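Local coordinates for protein dimethyladenosine transferase, putative (Plasmodium falciparum, PDB 2H1R) that probably transfers methyl groups from S-adenosyl-L-methionine to adenine N6 atoms of ribosomal RNA, forming N6,N6-dimethyladenosine, at residues L56-L61 with L85-N90; K117-L122 with K142-R147; K165-V170 with D206-L211; I195-S200 with L277-F282. All blocks are in the same frame, centred on the assembly; numbering follows the deposited sequence. Where two conformers were deposited one is given.

Interaction 1 (L56-L61 with L85-N90); sequences LTVKLL and LYEGYN
Leu61 and Tyr89 form the apolar half of this contact. Leu61 CB lies over one face of the phenol ring, 4.2 Å from its centroid and 24° off the normal, a CH-pi contact displaced toward the rim. With CG anti to the carbonyl carbon (chi1 -73°), Leu61 carries its branch along the base of the tyrosine, and CD1 comes to 3.8 Å from Tyr89 CB. The carbonyl O of Glu87 lies above the opposite face, toward the hydroxyl end. Tyrosine suits a place that asks for a greasy ring with a polar tip: one water, 2.6 Å from Tyr89 OH, donates to Val58 O and bridges the hydroxyl to the helix backbone. Val58 CB lies 3.7 Å from Glu87 OE1, the extended glutamate crossing the valine at about a right angle. That carboxylate takes its main partner elsewhere, in a salt bridge from OE2 to Arg83. Gly88, at positive phi (96°), follows helix 74-86 in a Schellman motif, and the chain then leads into Tyr89, directed at Leu61. Val58 and Leu61 also pack on Cys84 of helix 74-86, while Leu60 touches strand 45-49 and helix 28-38, so the short helix 57-60 is held among all three.

Interaction 2 (K117-L122 with K142-R147); sequences KISSPL and KEFAER
A CH-pi contact joins two helix beginnings in the methyltransferase core: Ser119 opens helix 119-128 and Phe144 stands in the first turn of helix 142-148. Ser119 CB sits almost exactly over the centre of the Phe144 ring, 3.5 Å from the centroid and 3° off the normal, with all the ring carbons at nearly equal range. Phe144 reaches across because its CG stands anti to the backbone N (chi1 -174°), which throws the ring straight out from its helix. A small residue fits opposite such a flat face, since its CB can settle on the ring while its helix stays close; the two CA atoms are 7.6 Å apart. Serine adds a polar tip: OG bonds to Tyr116 O, tying the first helical turn to the preceding loop. Ser120 N approaches the ring obliquely, 3.7 Å from Phe144 CE1. The loop before helix 119-128 carries the Asn-Ile-Pro-Tyr signature of the family, and the Ser119 side chain is about 8 Å from that of Asn113, predicted to bind S-adenosyl-L-methionine. Phe144 further meets Tyr116 of this loop, the Phe140 ring of strand 135-141 and Leu160 of helix 159-167, while Ala145 turns to strand 189-196.

Interaction 3 (K165-V170 with D206-L211); sequences KLFCKV and DEWDNL
Leu166 and Trp208 each set CG trans to the backbone N (chi1 175° and 171°), so that their side chains approach from opposite directions, the leucine branch settling on the indole face. That branch, CD2, is 3.6 Å from the centroid of the six-membered ring and nearest to Trp208 CE2, at 3.4 Å. This is a tight CH-pi contact, and Leu166 CB reinforces it 3.9 Å from Trp208 CZ2. Phe167 adds an edge-to-face pair, its ring edge turned to the indole face, with centroids 6.0 Å apart and planes at 82°. The phenylalanine ring is itself backed by Leu166 CG, 4.0 Å above its centre, so leucine lies against both aromatic groups. Tryptophan suits this buried site because its long side chain helps span the 10.0 Å between the CA atoms of Leu166 and Trp208 and its broad face receives the leucine, while its one polar atom, NE1, finds a weak hydrogen bond to Asn163 OD1. Asp209 makes salt bridges to Arg159 and Arg213. The cluster fastens the last turn of helix 159-167, just before strand 168-176 at the edge of the main sheet, to helix 205-216; helix 279-291 closes over it through Phe282 and Leu283, which touch Trp208.

Interaction 4 (I195-S200 with L277-F282); sequences IPKESS and LDENDF
The flat carboxylate of Glu279 meets the ammonium group of Lys197 through a single oxygen. Lys197 NZ lies 3.8 Å from Glu279 OE2, a long salt bridge, and stands beyond that oxygen, well out of the carboxylate plane. The other oxygen, OE1, is turned to Lys165 NZ in a long and weak ion pair, so the group is shared between two lysines. Glu279 gets there by a folded course: CG sits between the backbone N and the carbonyl carbon (chi1 72°), and the chain bends again at chi2, across the line of the lysine at about a right angle. Lys197 is long enough to leave the end of strand 189-196 and reach both this acid and its main partner, Lys165 O, which accepts a hydrogen bond from NZ.

Behind Glu279 the helix start is secured by a capping box. Asp278, at the N-cap, accepts from Asp281 N through OD1 (3.2 Å), while Asp281 OD2 uses its anti lone pair to take the N-H of Asp278 in a nearly straight bond of 2.9 Å. Aspartate suits both positions, its short arm reaching backbone N-H groups at the helix start: that of Asp281 in the first turn, and that of the N-cap residue itself. Acidic residues here, Glu279 included, should also be favoured by the positive end of the helix dipole. The length of the Lys197–Glu279 pair, at a partly exposed site, is consistent with a loose electrostatic attraction and not a tight, directional bond: the firmer hold on NZ is the carbonyl of Lys165, with Glu279 probably offsetting part of the charge.

In the fold
Interactions 1 to 3 follow one another along the chain, whereas interactions 3 and 4 interlace, their segments alternating. Interaction 1 lies at the far end of the Rossmann-like methyltransferase domain, centred 36 and 37 Å from the centres of interactions 3 and 4. Interaction 2 sits nearer the middle, its centre 29 Å from that of interaction 1 and 16 Å from that of interaction 3, beside the predicted cofactor pocket; helices 142-148 and 159-167 connect it to the latter. Interactions 3 and 4, 7 Å apart between centres, touch through Phe167 O and Lys197 N, 2.7 Å apart, where strands 168-176 and 189-196 adjoin. Together they join the sheet's edge to helices 205-216 and 279-291, so that the helical C-terminal part packs against the methyltransferase domain there.

Interaction 1 (L56-L61 with L85-N90)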
loop_
_atom_site.group_PDB
_atom_site.type_symbol
_atom_site.label_atom_id
_atom_site.label_comp_id
_atom_site.label_asym_id
_atom_site.label_seq_id
_atom_site.Cartn_x
_atom_site.Cartn_y
_atom_site.Cartn_z
ATOM N N LEU A 56 -3.575 23.011 5.769
ATOM C CA LEU A 56 -4.599 21.958 5.580
ATOM C C LEU A 56 -5.365 21.611 6.886
ATOM O O LEU A 56 -6.588 21.391 6.868
ATOM C CB LEU A 56 -3.979 20.688 4.987
ATOM C CG LEU A 56 -4.977 19.547 4.720
ATOM C CD1 LEU A 56 -5.985 19.918 3.650
ATOM C CD2 LEU A 56 -4.252 18.227 4.375
ATOM N N THR A 57 -4.654 21.591 8.001
ATOM C CA THR A 57 -5.273 21.332 9.319
ATOM C C THR A 57 -6.518 22.180 9.578
ATOM O O THR A 57 -7.581 21.652 9.960
ATOM C CB THR A 57 -4.282 21.566 10.465
ATOM O OG1 THR A 57 -3.061 20.894 10.173
ATOM C CG2 THR A 57 -4.831 20.985 11.794
ATOM N N VAL A 58 -6.401 23.484 9.358
ATOM C CA VAL A 58 -7.496 24.396 9.646
ATOM C C VAL A 58 -8.706 24.146 8.739
ATOM O O VAL A 58 -9.838 24.514 9.080
ATOM C CB VAL A 58 -7.031 25.887 9.640
ATOM C CG1 VAL A 58 -5.919 26.105 10.695
ATOM C CG2 VAL A 58 -6.573 26.358 8.246
ATOM N N LYS A 59 -8.476 23.486 7.598
ATOM C CA LYS A 59 -9.563 23.193 6.674
ATOM C C LYS A 59 -10.229 21.877 7.016
ATOM O O LYS A 59 -11.415 21.668 6.666
ATOM C CB LYS A 59 -9.068 23.149 5.215
ATOM C CG LYS A 59 -8.662 24.501 4.633
ATOM C CD LYS A 59 -7.967 24.326 3.284
ATOM C CE LYS A 59 -8.922 23.912 2.163
ATOM N NZ LYS A 59 -9.823 25.046 1.805
ATOM N N LEU A 60 -9.465 20.983 7.647
ATOM C CA LEU A 60 -9.961 19.660 8.104
ATOM C C LEU A 60 -10.857 19.719 9.355
ATOM O O LEU A 60 -11.858 19.028 9.445
ATOM C CB LEU A 60 -8.780 18.716 8.405
ATOM C CG LEU A 60 -7.894 18.273 7.215
ATOM C CD1 LEU A 60 -6.647 17.624 7.775
ATOM C CD2 LEU A 60 -8.636 17.322 6.300
ATOM N N LEU A 61 -10.449 20.529 10.307
ATOM C CA LEU A 61 -11.093 20.629 11.634
ATOM C C LEU A 61 -12.633 20.923 11.677
ATOM O O LEU A 61 -13.357 20.303 12.461
ATOM C CB LEU A 61 -10.300 21.617 12.491
ATOM C CG LEU A 61 -8.929 21.151 13.011
ATOM C CD1 LEU A 61 -8.097 22.302 13.460
ATOM C CD2 LEU A 61 -9.129 20.147 14.155
ATOM N N LEU A 85 -6.502 26.820 17.786
ATOM C CA LEU A 85 -7.181 27.377 18.965
ATOM C C LEU A 85 -7.692 28.776 18.665
ATOM O O LEU A 85 -8.873 29.069 18.863
ATOM C CB LEU A 85 -6.239 27.399 20.174
ATOM C CG LEU A 85 -5.969 26.073 20.900
ATOM C CD1 LEU A 85 -4.795 26.174 21.859
ATOM C CD2 LEU A 85 -7.231 25.609 21.655
ATOM N N TYR A 86 -6.805 29.619 18.131
ATOM C CA TYR A 86 -7.136 30.995 17.737
ATOM C C TYR A 86 -8.317 31.109 16.795
ATOM O O TYR A 86 -9.126 32.069 16.890
ATOM C CB TYR A 86 -5.924 31.680 17.087
ATOM C CG TYR A 86 -6.160 33.146 16.799
ATOM C CD1 TYR A 86 -6.043 34.091 17.816
ATOM C CD2 TYR A 86 -6.522 33.584 15.523
ATOM C CE1 TYR A 86 -6.275 35.451 17.569
ATOM C CE2 TYR A 86 -6.750 34.942 15.259
ATOM C CZ TYR A 86 -6.620 35.868 16.294
ATOM O OH TYR A 86 -6.829 37.220 16.065
ATOM N N GLU A 87 -8.409 30.178 15.848
ATOM C CA GLU A 87 -9.511 30.216 14.899
ATOM C C GLU A 87 -10.779 29.553 15.448
ATOM O O GLU A 87 -11.781 29.476 14.751
ATOM C CB GLU A 87 -9.101 29.619 13.544
ATOM C CG GLU A 87 -7.907 30.361 12.923
ATOM C CD GLU A 87 -7.430 29.768 11.607
ATOM O OE1 GLU A 87 -8.242 29.099 10.919
ATOM O OE2 GLU A 87 -6.238 30.005 11.248
ATOM N N GLY A 88 -10.724 29.085 16.689
ATOM C CA GLY A 88 -11.922 28.551 17.389
ATOM C C GLY A 88 -12.106 27.045 17.330
ATOM O O GLY A 88 -13.214 26.551 17.569
ATOM N N TYR A 89 -11.039 26.310 16.995
ATOM C CA TYR A 89 -11.104 24.852 16.899
ATOM C C TYR A 89 -10.440 24.217 18.094
ATOM O O TYR A 89 -9.230 24.376 18.334
ATOM C CB TYR A 89 -10.495 24.307 15.586
ATOM C CG TYR A 89 -11.009 24.993 14.334
ATOM C CD1 TYR A 89 -12.332 24.833 13.916
ATOM C CD2 TYR A 89 -10.171 25.779 13.552
ATOM C CE1 TYR A 89 -12.800 25.459 12.764
ATOM C CE2 TYR A 89 -10.635 26.403 12.410
ATOM C CZ TYR A 89 -11.952 26.257 12.034
ATOM O OH TYR A 89 -12.413 26.867 10.897
ATOM N N ASN A 90 -11.245 23.494 18.861
ATOM C CA ASN A 90 -10.745 22.825 20.034
ATOM C C ASN A 90 -10.621 21.336 19.799
ATOM O O ASN A 90 -10.271 20.590 20.716
ATOM C CB ASN A 90 -11.677 23.095 21.230
ATOM C CG ASN A 90 -11.573 24.513 21.738
ATOM O OD1 ASN A 90 -10.492 24.984 22.077
ATOM N ND2 ASN A 90 -12.695 25.185 21.826
HETATM O O HOH W 1 -11.291 26.621 8.518
#

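Interaction 2 (K117-L122 with K142-R147)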
loop_
_atom_site.group_PDB
_atom_site.type_symbol
_atom_site.label_atom_id
_atom_site.label_comp_id
_atom_site.label_asym_id
_atom_site.label_seq_id
_atom_site.Cartn_x
_atom_site.Cartn_y
_atom_site.Cartn_z
ATOM N N LYS A 117 11.734 8.867 0.989
ATOM C CA LYS A 117 12.460 7.756 1.642
ATOM C C LYS A 117 11.587 6.806 2.475
ATOM O O LYS A 117 11.923 5.623 2.642
ATOM C CB LYS A 117 13.622 8.298 2.504
ATOM N N ILE A 118 10.465 7.303 2.994
ATOM C CA ILE A 118 9.530 6.431 3.705
ATOM C C ILE A 118 8.246 6.121 2.926
ATOM O O ILE A 118 7.259 5.695 3.524
ATOM C CB ILE A 118 9.188 6.959 5.130
ATOM C CG1 ILE A 118 8.651 8.394 5.083
ATOM C CG2 ILE A 118 10.407 6.836 6.059
ATOM C CD1 ILE A 118 7.931 8.819 6.338
ATOM N N SER A 119 8.254 6.285 1.599
ATOM C CA SER A 119 7.026 6.050 0.818
ATOM C C SER A 119 6.543 4.613 0.851
ATOM O O SER A 119 5.384 4.344 1.183
ATOM C CB SER A 119 7.189 6.512 -0.619
ATOM O OG SER A 119 7.402 7.896 -0.621
ATOM N N SER A 120 7.428 3.684 0.503
ATOM C CA SER A 120 7.081 2.278 0.545
ATOM C C SER A 120 6.714 1.798 1.964
ATOM O O SER A 120 5.690 1.097 2.123
ATOM C CB SER A 120 8.187 1.427 -0.083
ATOM O OG SER A 120 7.860 0.073 0.038
ATOM N N PRO A 121 7.527 2.165 2.990
ATOM C CA PRO A 121 7.151 1.834 4.372
ATOM C C PRO A 121 5.754 2.357 4.763
ATOM O O PRO A 121 5.020 1.669 5.480
ATOM C CB PRO A 121 8.210 2.543 5.215
ATOM C CG PRO A 121 9.405 2.658 4.326
ATOM C CD PRO A 121 8.833 2.859 2.937
ATOM N N LEU A 122 5.411 3.561 4.319
ATOM C CA LEU A 122 4.081 4.104 4.607
ATOM C C LEU A 122 2.967 3.235 4.002
ATOM O O LEU A 122 2.000 2.905 4.681
ATOM C CB LEU A 122 3.925 5.554 4.159
ATOM C CG LEU A 122 2.473 5.994 4.426
ATOM C CD1 LEU A 122 2.194 6.261 5.944
ATOM C CD2 LEU A 122 1.997 7.108 3.524
ATOM N N LYS A 142 6.452 12.186 -7.723
ATOM C CA LYS A 142 5.782 11.720 -8.944
ATOM C C LYS A 142 6.115 10.281 -9.354
ATOM O O LYS A 142 5.239 9.530 -9.799
ATOM C CB LYS A 142 6.117 12.643 -10.124
ATOM C CG LYS A 142 5.447 12.267 -11.457
ATOM C CD LYS A 142 5.914 13.167 -12.626
ATOM C CE LYS A 142 7.290 12.741 -13.186
ATOM N NZ LYS A 142 7.782 13.732 -14.210
ATOM N N GLU A 143 7.387 9.936 -9.214
ATOM C CA GLU A 143 7.939 8.670 -9.713
ATOM C C GLU A 143 7.299 7.515 -8.909
ATOM O O GLU A 143 6.860 6.498 -9.491
ATOM C CB GLU A 143 9.474 8.671 -9.567
ATOM C CG GLU A 143 10.272 9.921 -10.143
ATOM C CD GLU A 143 10.030 11.290 -9.442
ATOM O OE1 GLU A 143 9.105 12.009 -9.839
ATOM O OE2 GLU A 143 10.794 11.687 -8.533
ATOM N N PHE A 144 7.190 7.709 -7.590
ATOM C CA PHE A 144 6.579 6.697 -6.721
ATOM C C PHE A 144 5.096 6.544 -7.014
ATOM O O PHE A 144 4.604 5.441 -7.151
ATOM C CB PHE A 144 6.813 7.006 -5.239
ATOM C CG PHE A 144 6.322 5.918 -4.321
ATOM C CD1 PHE A 144 7.139 4.840 -4.001
ATOM C CD2 PHE A 144 5.043 5.953 -3.791
ATOM C CE1 PHE A 144 6.680 3.824 -3.158
ATOM C CE2 PHE A 144 4.591 4.933 -2.944
ATOM C CZ PHE A 144 5.403 3.869 -2.640
ATOM N N ALA A 145 4.377 7.662 -7.100
ATOM C CA ALA A 145 2.974 7.619 -7.494
ATOM C C ALA A 145 2.742 6.959 -8.851
ATOM O O ALA A 145 1.752 6.265 -9.004
ATOM C CB ALA A 145 2.368 8.993 -7.450
ATOM N N GLU A 146 3.631 7.170 -9.835
ATOM C CA GLU A 146 3.429 6.550 -11.170
ATOM C C GLU A 146 3.453 5.012 -11.043
ATOM O O GLU A 146 2.697 4.327 -11.701
ATOM C CB GLU A 146 4.534 6.911 -12.170
ATOM C CG GLU A 146 4.596 8.293 -12.830
ATOM C CD GLU A 146 5.865 8.355 -13.721
ATOM O OE1 GLU A 146 6.084 7.390 -14.529
ATOM O OE2 GLU A 146 6.676 9.318 -13.587
ATOM N N ARG A 147 4.335 4.506 -10.183
ATOM C CA ARG A 147 4.407 3.063 -9.843
ATOM C C ARG A 147 3.127 2.495 -9.199
ATOM O O ARG A 147 2.661 1.423 -9.542
ATOM C CB ARG A 147 5.542 2.845 -8.869
ATOM C CG ARG A 147 6.938 3.060 -9.411
ATOM C CD ARG A 147 7.856 1.938 -8.940
ATOM N NE ARG A 147 8.258 2.039 -7.546
ATOM C CZ ARG A 147 8.440 0.998 -6.723
ATOM N NH1 ARG A 147 8.213 -0.253 -7.125
ATOM N NH2 ARG A 147 8.824 1.208 -5.475
#

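Interaction 3 (K165-V170 with D206-L211)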
loop_
_atom_site.group_PDB
_atom_site.type_symbol
_atom_site.label_atom_id
_atom_site.label_comp_id
_atom_site.label_asym_id
_atom_site.label_seq_id
_atom_site.Cartn_x
_atom_site.Cartn_y
_atom_site.Cartn_z
ATOM N N LYS A 165 -3.167 -2.599 -5.454
ATOM C CA LYS A 165 -4.378 -2.913 -6.164
ATOM C C LYS A 165 -5.194 -3.986 -5.411
ATOM O O LYS A 165 -6.432 -3.998 -5.481
ATOM C CB LYS A 165 -4.055 -3.432 -7.567
ATOM C CG LYS A 165 -3.662 -2.349 -8.608
ATOM C CD LYS A 165 -3.097 -2.988 -9.865
ATOM C CE LYS A 165 -4.221 -3.490 -10.787
ATOM N NZ LYS A 165 -3.649 -4.411 -11.842
ATOM N N LEU A 166 -4.499 -4.883 -4.726
ATOM C CA LEU A 166 -5.199 -5.928 -3.993
ATOM C C LEU A 166 -5.967 -5.293 -2.853
ATOM O O LEU A 166 -7.137 -5.603 -2.658
ATOM C CB LEU A 166 -4.245 -6.996 -3.442
ATOM C CG LEU A 166 -4.994 -8.029 -2.556
ATOM C CD1 LEU A 166 -5.988 -8.781 -3.364
ATOM C CD2 LEU A 166 -4.064 -8.989 -1.914
ATOM N N PHE A 167 -5.316 -4.405 -2.122
ATOM C CA PHE A 167 -5.902 -3.872 -0.910
ATOM C C PHE A 167 -6.839 -2.670 -1.081
ATOM O O PHE A 167 -7.736 -2.456 -0.242
ATOM C CB PHE A 167 -4.825 -3.723 0.156
ATOM C CG PHE A 167 -4.245 -5.064 0.578
ATOM C CD1 PHE A 167 -4.978 -5.925 1.410
ATOM C CD2 PHE A 167 -3.023 -5.510 0.041
ATOM C CE1 PHE A 167 -4.483 -7.184 1.761
ATOM C CE2 PHE A 167 -2.503 -6.792 0.383
ATOM C CZ PHE A 167 -3.221 -7.619 1.245
ATOM N N CYS A 168 -6.666 -1.930 -2.176
ATOM C CA CYS A 168 -7.409 -0.700 -2.398
ATOM C C CYS A 168 -7.848 -0.489 -3.853
ATOM O O CYS A 168 -7.418 -1.198 -4.761
ATOM C CB CYS A 168 -6.568 0.500 -1.937
ATOM S SG CYS A 168 -5.834 0.370 -0.282
ATOM N N LYS A 169 -8.742 0.469 -4.048
ATOM C CA LYS A 169 -8.915 1.123 -5.334
ATOM C C LYS A 169 -8.057 2.377 -5.211
ATOM O O LYS A 169 -8.216 3.172 -4.257
ATOM C CB LYS A 169 -10.373 1.484 -5.587
ATOM C CG LYS A 169 -11.332 0.304 -5.366
ATOM C CD LYS A 169 -12.780 0.709 -5.590
ATOM C CE LYS A 169 -13.381 1.351 -4.327
ATOM N NZ LYS A 169 -14.465 2.303 -4.673
ATOM N N VAL A 170 -7.146 2.528 -6.168
ATOM C CA VAL A 170 -6.206 3.636 -6.226
ATOM C C VAL A 170 -6.549 4.528 -7.414
ATOM O O VAL A 170 -6.636 4.045 -8.550
ATOM C CB VAL A 170 -4.775 3.140 -6.426
ATOM C CG1 VAL A 170 -3.753 4.277 -6.158
ATOM C CG2 VAL A 170 -4.521 1.959 -5.523
ATOM N N ASP A 206 1.664 -12.021 4.542
ATOM C CA ASP A 206 2.997 -12.636 4.553
ATOM C C ASP A 206 3.210 -13.588 3.370
ATOM O O ASP A 206 4.234 -13.516 2.682
ATOM C CB ASP A 206 3.295 -13.365 5.880
ATOM C CG ASP A 206 3.313 -12.404 7.086
ATOM O OD1 ASP A 206 3.566 -11.196 6.862
ATOM O OD2 ASP A 206 3.085 -12.846 8.250
ATOM N N GLU A 207 2.235 -14.449 3.109
ATOM C CA GLU A 207 2.379 -15.415 2.022
ATOM C C GLU A 207 2.184 -14.758 0.645
ATOM O O GLU A 207 2.856 -15.137 -0.310
ATOM C CB GLU A 207 1.352 -16.547 2.165
ATOM C CG GLU A 207 1.649 -17.545 3.243
ATOM C CD GLU A 207 1.083 -18.922 2.913
ATOM O OE1 GLU A 207 0.450 -19.531 3.824
ATOM O OE2 GLU A 207 1.263 -19.383 1.756
ATOM N N TRP A 208 1.216 -13.853 0.539
ATOM C CA TRP A 208 0.968 -13.081 -0.696
ATOM C C TRP A 208 2.217 -12.337 -1.121
ATOM O O TRP A 208 2.659 -12.451 -2.247
ATOM C CB TRP A 208 -0.139 -12.053 -0.445
ATOM C CG TRP A 208 -0.378 -11.032 -1.538
ATOM C CD1 TRP A 208 0.083 -9.747 -1.577
ATOM C CD2 TRP A 208 -1.173 -11.207 -2.712
ATOM N NE1 TRP A 208 -0.389 -9.107 -2.699
ATOM C CE2 TRP A 208 -1.154 -9.983 -3.420
ATOM C CE3 TRP A 208 -1.907 -12.275 -3.236
ATOM C CZ2 TRP A 208 -1.845 -9.809 -4.630
ATOM C CZ3 TRP A 208 -2.587 -12.088 -4.445
ATOM C CH2 TRP A 208 -2.556 -10.872 -5.108
ATOM N N ASP A 209 2.801 -11.583 -0.199
ATOM C CA ASP A 209 3.969 -10.786 -0.522
ATOM C C ASP A 209 5.174 -11.679 -0.880
ATOM O O ASP A 209 5.993 -11.314 -1.735
ATOM C CB ASP A 209 4.313 -9.794 0.600
ATOM C CG ASP A 209 5.354 -8.775 0.170
ATOM O OD1 ASP A 209 5.119 -7.992 -0.800
ATOM O OD2 ASP A 209 6.418 -8.796 0.793
ATOM N N ASN A 210 5.295 -12.840 -0.246
ATOM C CA ASN A 210 6.430 -13.710 -0.572
ATOM C C ASN A 210 6.285 -14.372 -1.932
ATOM O O ASN A 210 7.280 -14.526 -2.664
ATOM C CB ASN A 210 6.668 -14.773 0.500
ATOM C CG ASN A 210 7.298 -14.212 1.747
ATOM O OD1 ASN A 210 7.820 -13.095 1.761
ATOM N ND2 ASN A 210 7.267 -14.990 2.808
ATOM N N LEU A 211 5.060 -14.753 -2.263
ATOM C CA LEU A 211 4.742 -15.286 -3.607
ATOM C C LEU A 211 5.064 -14.224 -4.667
ATOM O O LEU A 211 5.696 -14.519 -5.696
ATOM C CB LEU A 211 3.267 -15.694 -3.708
ATOM C CG LEU A 211 2.726 -16.035 -5.111
ATOM C CD1 LEU A 211 3.405 -17.272 -5.731
ATOM C CD2 LEU A 211 1.207 -16.223 -5.122
#

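Interaction 4 (I195-S200 with L277-F282)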
loop_
_atom_site.group_PDB
_atom_site.type_symbol
_atom_site.label_atom_id
_atom_site.label_comp_id
_atom_site.label_asym_id
_atom_site.label_seq_id
_atom_site.Cartn_x
_atom_site.Cartn_y
_atom_site.Cartn_z
ATOM N N ILE A 195 -9.012 3.800 -1.539
ATOM C CA ILE A 195 -10.171 3.271 -0.840
ATOM C C ILE A 195 -10.027 1.755 -0.611
ATOM O O ILE A 195 -10.204 0.988 -1.542
ATOM C CB ILE A 195 -11.470 3.482 -1.637
ATOM C CG1 ILE A 195 -11.579 4.903 -2.237
ATOM C CG2 ILE A 195 -12.650 3.068 -0.767
ATOM C CD1 ILE A 195 -11.894 5.972 -1.257
ATOM N N PRO A 196 -9.744 1.335 0.636
ATOM C CA PRO A 196 -9.557 -0.054 1.052
ATOM C C PRO A 196 -10.721 -0.945 0.680
ATOM O O PRO A 196 -11.884 -0.539 0.834
ATOM C CB PRO A 196 -9.429 0.058 2.572
ATOM C CG PRO A 196 -8.859 1.399 2.790
ATOM C CD PRO A 196 -9.558 2.262 1.771
ATOM N N LYS A 197 -10.412 -2.138 0.170
ATOM C CA LYS A 197 -11.429 -3.134 -0.169
ATOM C C LYS A 197 -11.493 -4.145 0.977
ATOM O O LYS A 197 -10.553 -4.929 1.174
ATOM C CB LYS A 197 -11.067 -3.860 -1.473
ATOM C CG LYS A 197 -10.975 -2.936 -2.689
ATOM C CD LYS A 197 -10.865 -3.727 -3.962
ATOM C CE LYS A 197 -9.420 -3.964 -4.329
ATOM N NZ LYS A 197 -9.250 -5.002 -5.431
ATOM N N GLU A 198 -12.611 -4.177 1.699
ATOM C CA GLU A 198 -12.697 -5.012 2.908
ATOM C C GLU A 198 -12.266 -6.474 2.737
ATOM O O GLU A 198 -11.520 -7.022 3.575
ATOM C CB GLU A 198 -14.113 -4.990 3.509
ATOM C CG GLU A 198 -14.125 -5.566 4.938
ATOM N N SER A 199 -12.766 -7.109 1.683
ATOM C CA SER A 199 -12.631 -8.583 1.538
ATOM C C SER A 199 -11.214 -9.033 1.195
ATOM O O SER A 199 -10.858 -10.203 1.323
ATOM C CB SER A 199 -13.602 -9.097 0.489
ATOM O OG SER A 199 -13.210 -8.600 -0.787
ATOM N N SER A 200 -10.396 -8.090 0.772
ATOM C CA SER A 200 -9.036 -8.397 0.431
ATOM C C SER A 200 -8.212 -8.659 1.683
ATOM O O SER A 200 -7.181 -9.343 1.639
ATOM C CB SER A 200 -8.445 -7.260 -0.391
ATOM O OG SER A 200 -8.843 -7.429 -1.745
ATOM N N LEU A 277 0.290 -10.075 -15.364
ATOM C CA LEU A 277 -0.776 -10.614 -14.508
ATOM C C LEU A 277 -1.287 -9.578 -13.484
ATOM O O LEU A 277 -0.596 -8.606 -13.122
ATOM C CB LEU A 277 -0.331 -11.925 -13.822
ATOM C CG LEU A 277 0.099 -13.097 -14.685
ATOM C CD1 LEU A 277 0.681 -14.125 -13.779
ATOM C CD2 LEU A 277 -1.032 -13.707 -15.523
ATOM N N ASP A 278 -2.533 -9.760 -13.051
ATOM C CA ASP A 278 -3.072 -8.832 -12.072
ATOM C C ASP A 278 -3.389 -9.556 -10.772
ATOM O O ASP A 278 -3.122 -10.764 -10.633
ATOM C CB ASP A 278 -4.292 -8.100 -12.629
ATOM C CG ASP A 278 -5.459 -9.033 -12.936
ATOM O OD1 ASP A 278 -5.639 -10.098 -12.281
ATOM O OD2 ASP A 278 -6.234 -8.710 -13.845
ATOM N N GLU A 279 -4.000 -8.829 -9.834
ATOM C CA GLU A 279 -4.189 -9.373 -8.484
ATOM C C GLU A 279 -5.093 -10.595 -8.498
ATOM O O GLU A 279 -4.939 -11.469 -7.669
ATOM C CB GLU A 279 -4.757 -8.314 -7.531
ATOM C CG GLU A 279 -6.197 -7.978 -7.781
ATOM C CD GLU A 279 -6.370 -6.762 -8.680
ATOM O OE1 GLU A 279 -5.455 -6.486 -9.501
ATOM O OE2 GLU A 279 -7.444 -6.092 -8.559
ATOM N N ASN A 280 -6.060 -10.631 -9.415
ATOM C CA ASN A 280 -6.904 -11.804 -9.555
ATOM C C ASN A 280 -6.155 -13.065 -9.965
ATOM O O ASN A 280 -6.507 -14.188 -9.557
ATOM C CB ASN A 280 -8.050 -11.530 -10.507
ATOM C CG ASN A 280 -9.070 -10.582 -9.905
ATOM O OD1 ASN A 280 -9.488 -10.763 -8.757
ATOM N ND2 ASN A 280 -9.455 -9.555 -10.656
ATOM N N ASP A 281 -5.145 -12.892 -10.805
ATOM C CA ASP A 281 -4.336 -14.030 -11.209
ATOM C C ASP A 281 -3.551 -14.528 -10.031
ATOM O O ASP A 281 -3.461 -15.737 -9.813
ATOM C CB ASP A 281 -3.379 -13.628 -12.337
ATOM C CG ASP A 281 -4.121 -13.206 -13.599
ATOM O OD1 ASP A 281 -4.956 -13.984 -14.081
ATOM O OD2 ASP A 281 -3.900 -12.090 -14.110
ATOM N N PHE A 282 -2.965 -13.615 -9.276
ATOM C CA PHE A 282 -2.123 -14.030 -8.162
ATOM C C PHE A 282 -2.924 -14.610 -6.999
ATOM O O PHE A 282 -2.424 -15.468 -6.278
ATOM C CB PHE A 282 -1.236 -12.891 -7.711
ATOM C CG PHE A 282 -0.037 -12.734 -8.586
ATOM C CD1 PHE A 282 1.011 -13.637 -8.473
ATOM C CD2 PHE A 282 0.018 -11.714 -9.536
ATOM C CE1 PHE A 282 2.146 -13.524 -9.320
ATOM C CE2 PHE A 282 1.129 -11.606 -10.410
ATOM C CZ PHE A 282 2.198 -12.517 -10.279
#